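Aspergillopepsin-2 heavy chain (PDB 1Y43) is the heavy chain of an acid endopeptidase of the peptidase G1 family, which probably cleaves proteins by a glutamic-type mechanism. Local coordinates at residues A9-I13 and L23-V27; Y42-D47 and F92-G98. All coordinates share one frame; numbering follows the deposited sequence.

Contact 1. Residues A9-I13 and L23-V27; sequences AWVGI and LQTGV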
# COMPACT_ATOMS: atom_id res chain seq x y z
N ALA B 9 2.36 -1.63 -3.88
CA ALA B 9 2.20 -2.14 -2.52
C ALA B 9 2.28 -0.90 -1.65
O ALA B 9 3.18 -0.07 -1.81
CB ALA B 9 3.34 -3.09 -2.16
N TRP B 10 1.34 -0.76 -0.73
CA TRP B 10 1.31 0.40 0.14
C TRP B 10 0.60 0.14 1.47
O TRP B 10 -0.04 -0.89 1.64
CB TRP B 10 0.60 1.56 -0.60
CG TRP B 10 -0.74 1.22 -1.18
CD1 TRP B 10 -1.00 0.74 -2.43
CD2 TRP B 10 -2.02 1.40 -0.55
NE1 TRP B 10 -2.35 0.62 -2.63
CE2 TRP B 10 -3.00 1.02 -1.49
CE3 TRP B 10 -2.42 1.85 0.71
CZ2 TRP B 10 -4.37 1.09 -1.20
CZ3 TRP B 10 -3.80 1.92 0.99
CH2 TRP B 10 -4.75 1.54 0.04
N VAL B 11 0.79 1.05 2.42
CA VAL B 11 0.07 0.99 3.69
C VAL B 11 -0.71 2.30 3.74
O VAL B 11 -0.30 3.32 3.14
CB VAL B 11 0.99 0.88 4.94
CG1 VAL B 11 1.75 -0.42 4.92
CG2 VAL B 11 1.92 2.08 5.05
N GLY B 12 -1.84 2.27 4.41
CA GLY B 12 -2.63 3.48 4.47
C GLY B 12 -3.72 3.48 5.51
O GLY B 12 -3.97 2.47 6.19
N ILE B 13 -4.30 4.66 5.69
CA ILE B 13 -5.41 4.89 6.60
C ILE B 13 -6.61 5.32 5.74
O ILE B 13 -6.47 6.20 4.87
CB ILE B 13 -5.08 6.01 7.62
CG1 ILE B 13 -3.93 5.54 8.53
CG2 ILE B 13 -6.32 6.38 8.44
CD1 ILE B 13 -3.44 6.60 9.52
N LEU B 23 -4.82 8.34 3.30
CA LEU B 23 -3.45 8.77 3.53
C LEU B 23 -2.67 7.48 3.24
O LEU B 23 -2.80 6.48 3.97
CB LEU B 23 -3.24 9.22 4.99
CG LEU B 23 -1.79 9.34 5.47
CD1 LEU B 23 -0.95 10.25 4.56
CD2 LEU B 23 -1.78 9.86 6.90
N GLN B 24 -1.83 7.50 2.20
CA GLN B 24 -1.12 6.28 1.81
C GLN B 24 0.25 6.57 1.22
O GLN B 24 0.53 7.67 0.76
CB GLN B 24 -1.95 5.54 0.76
CG GLN B 24 -2.37 6.45 -0.38
CD GLN B 24 -3.32 5.80 -1.38
OE1 GLN B 24 -3.47 4.58 -1.45
NE2 GLN B 24 -3.91 6.66 -2.17
N THR B 25 1.12 5.57 1.30
CA THR B 25 2.46 5.70 0.76
C THR B 25 2.92 4.30 0.37
O THR B 25 2.57 3.31 1.03
CB THR B 25 3.44 6.37 1.75
OG1 THR B 25 4.60 6.81 1.04
CG2 THR B 25 3.88 5.39 2.86
N GLY B 26 3.67 4.21 -0.72
CA GLY B 26 4.13 2.91 -1.16
C GLY B 26 5.08 2.95 -2.34
O GLY B 26 5.68 3.97 -2.65
N VAL B 27 5.15 1.81 -3.02
CA VAL B 27 6.06 1.63 -4.13
C VAL B 27 5.35 0.97 -5.31
O VAL B 27 4.50 0.11 -5.11
CB VAL B 27 7.21 0.69 -3.70
CG1 VAL B 27 8.09 0.33 -4.88
CG2 VAL B 27 8.04 1.33 -2.58
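A9 and V27 exchange a pair of backbone hydrogen bonds at one end of this contact, A9 N to V27 O and V27 N to A9 O, both 3.0 Å. V11 N to T25 O and T25 N to V11 O repeat the exchange, both 3.2 Å. I13 and L23 close the series, with I13 N 2.9 Å from L23 O and L23 N 3.1 Å from I13 O. The intervening W10, G12, Q24 and G26 turn their backbone polar groups outward: W10 pairs with I108 and G12 with E106, while Q24 pairs with E43 and G26 with W41. The segments form the loop-proximal part of the antiparallel hairpin 4-13/22-32, inside the larger curved sheet of a concanavalin-clan beta sandwich. At the non-hydrogen-bonded pair W10/G26 the chains draw in to 4.0 Å between CA atoms, and G26 CA makes a CA-H...O contact with A9 O. On the face of W10 and Q24, amide OE1 of Q24 sits over the centre of the W10 ring, 3.3 Å above its plane, the amide plane standing 82° from the ring plane. The Q24 CG, between backbone N and carbonyl carbon (chi1 51°), lifts the otherwise extended chain over the indole. W10 NE1 is satisfied by E110 OE1. On the other face V11, I13, L23 and T25 pack against V65 and V67 of strand 62-69, and T25 OG1 bonds to W41 O.

Contact 2. Residues Y42-D47 and F92-G98; sequences YEWYPD and FSGNVEG
The aromatic cluster of Y42, W44 and F92 joins the end of strand 35-45 to the end of strand 86-92, and V96-G98 of the loop that follows complete the contact. W44 presents its six-membered ring edge-on to the face of F92, CE3 lying 3.6 Å from F92 CG and the planes 69° apart. Y42 CD1 also reaches F92 CZ. V96 CG1 makes a CH-pi contact 3.9 Å from the centroid of the W44 six-membered ring. With CG anti to the backbone N, chi1 -172° sets the indole with its edge to F92 and one face under V96; its NE1 donates to G98 O at 2.9 Å, somewhat bent and tilted out of the carbonyl plane. Beyond W44 the chain reverses through a type VI turn with a cis peptide before P46, closed by D47 N to W44 O. The same W44 O accepts from a water that in turn takes the N-H of E97, and P46 CG lies against E97 CB. D47 and E97 stack their carboxylates, OD1 of D47 being 3.7 Å from OE2 of E97. D47 OD1 also bonds to Y50 OH. Two carboxylates so close would probably repel when both are ionised, an effect that low pH could lessen.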
# COMPACT_ATOMS: atom_id res chain seq x y z
N TYR B 42 3.73 9.08 -2.51
CA TYR B 42 2.84 9.35 -1.38
C TYR B 42 1.57 9.98 -1.96
O TYR B 42 1.60 10.52 -3.07
CB TYR B 42 3.45 10.32 -0.36
CG TYR B 42 3.78 11.69 -0.91
CD1 TYR B 42 2.81 12.69 -0.99
CD2 TYR B 42 5.07 11.97 -1.38
CE1 TYR B 42 3.12 13.94 -1.52
CE2 TYR B 42 5.39 13.21 -1.91
CZ TYR B 42 4.41 14.19 -1.98
OH TYR B 42 4.74 15.42 -2.51
N GLU B 43 0.48 9.91 -1.21
CA GLU B 43 -0.77 10.48 -1.67
C GLU B 43 -1.75 10.68 -0.54
O GLU B 43 -1.87 9.83 0.35
CB GLU B 43 -1.42 9.58 -2.73
CG GLU B 43 -2.81 10.06 -3.16
CD GLU B 43 -3.33 9.39 -4.43
OE1 GLU B 43 -2.86 8.29 -4.79
OE2 GLU B 43 -4.21 10.00 -5.08
N TRP B 44 -2.40 11.83 -0.54
CA TRP B 44 -3.45 12.09 0.41
C TRP B 44 -4.67 12.30 -0.50
O TRP B 44 -4.96 13.43 -0.94
CB TRP B 44 -3.18 13.33 1.28
CG TRP B 44 -4.19 13.49 2.41
CD1 TRP B 44 -5.57 13.53 2.30
CD2 TRP B 44 -3.91 13.59 3.80
NE1 TRP B 44 -6.14 13.64 3.53
CE2 TRP B 44 -5.15 13.68 4.48
CE3 TRP B 44 -2.73 13.61 4.56
CZ2 TRP B 44 -5.24 13.79 5.88
CZ3 TRP B 44 -2.82 13.72 5.94
CH2 TRP B 44 -4.06 13.80 6.58
N TYR B 45 -5.31 11.20 -0.87
CA TYR B 45 -6.49 11.23 -1.73
C TYR B 45 -7.52 12.15 -1.07
O TYR B 45 -7.71 12.08 0.14
CB TYR B 45 -7.01 9.79 -1.86
CG TYR B 45 -8.30 9.66 -2.63
CD1 TYR B 45 -9.53 9.81 -1.99
CD2 TYR B 45 -8.29 9.38 -3.99
CE1 TYR B 45 -10.74 9.67 -2.69
CE2 TYR B 45 -9.49 9.24 -4.71
CZ TYR B 45 -10.71 9.39 -4.06
OH TYR B 45 -11.89 9.28 -4.76
N PRO B 46 -8.30 12.91 -1.86
CA PRO B 46 -8.36 13.04 -3.32
C PRO B 46 -7.31 13.83 -4.09
O PRO B 46 -7.48 14.06 -5.29
CB PRO B 46 -9.76 13.60 -3.56
CG PRO B 46 -9.90 14.53 -2.44
CD PRO B 46 -9.35 13.75 -1.25
N ASP B 47 -6.24 14.28 -3.43
CA ASP B 47 -5.18 14.97 -4.15
C ASP B 47 -4.43 13.88 -4.95
O ASP B 47 -4.63 12.68 -4.72
CB ASP B 47 -4.22 15.63 -3.16
CG ASP B 47 -3.30 16.68 -3.79
OD1 ASP B 47 -3.31 16.89 -5.03
OD2 ASP B 47 -2.55 17.33 -3.03
N PHE B 92 2.34 16.58 5.71
CA PHE B 92 1.14 17.27 5.27
C PHE B 92 0.73 18.09 6.50
O PHE B 92 0.08 17.57 7.39
CB PHE B 92 0.02 16.27 4.95
CG PHE B 92 0.36 15.26 3.87
CD1 PHE B 92 0.06 15.53 2.54
CD2 PHE B 92 0.84 13.99 4.20
CE1 PHE B 92 0.23 14.57 1.57
CE2 PHE B 92 1.02 13.02 3.23
CZ PHE B 92 0.70 13.30 1.91
N SER B 93 1.12 19.36 6.54
CA SER B 93 0.83 20.23 7.69
C SER B 93 -0.63 20.65 7.79
O SER B 93 -1.08 21.16 8.82
CB SER B 93 1.69 21.48 7.63
OG SER B 93 3.01 21.14 7.23
N GLY B 94 -1.35 20.42 6.71
CA GLY B 94 -2.75 20.77 6.64
C GLY B 94 -2.93 21.10 5.18
O GLY B 94 -2.11 20.67 4.35
N ASN B 95 -3.95 21.88 4.85
CA ASN B 95 -4.22 22.27 3.46
C ASN B 95 -4.54 21.04 2.60
O ASN B 95 -4.37 21.06 1.37
CB ASN B 95 -3.03 23.05 2.87
CG ASN B 95 -2.76 24.37 3.61
OD1 ASN B 95 -3.62 25.23 3.72
ND2 ASN B 95 -1.54 24.52 4.10
N VAL B 96 -5.02 19.97 3.23
CA VAL B 96 -5.33 18.77 2.49
C VAL B 96 -6.69 18.89 1.82
O VAL B 96 -7.45 19.82 2.12
CB VAL B 96 -5.25 17.50 3.38
CG1 VAL B 96 -3.88 17.40 4.01
CG2 VAL B 96 -6.34 17.50 4.43
N GLU B 97 -7.02 17.94 0.95
CA GLU B 97 -8.30 17.99 0.24
C GLU B 97 -9.38 17.08 0.81
O GLU B 97 -10.47 16.98 0.23
CB GLU B 97 -8.08 17.69 -1.24
CG GLU B 97 -7.17 18.70 -1.94
CD GLU B 97 -6.97 18.40 -3.41
OE1 GLU B 97 -7.68 17.52 -3.95
OE2 GLU B 97 -6.10 19.05 -4.03
N GLY B 98 -9.07 16.40 1.92
CA GLY B 98 -10.03 15.50 2.53
C GLY B 98 -9.72 15.13 3.96
O GLY B 98 -8.56 14.97 4.34
O HOH W 1 -5.17 16.18 -0.15

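In the fold
Contact 1 closes before contact 2 opens along the chain, and their centres lie about 13 Å apart. Contact 1 is near the centre of the chain, about 3 Å from it, while contact 2 lies about 16 Å out. They share one sheet: strand 22-32 pairs with 4-13 in contact 1 and with 35-45, which carries the first segment of contact 2. Besides the backbone bonding between these two strands, L23 CD1 packs on both F92 and W44. Residues 92-98 leave the three-stranded sheet 62-69/74-81/86-92, so contact 2 fastens that sheet's exit to the end of strand 35-45, in the sheet that holds the buried contact 1.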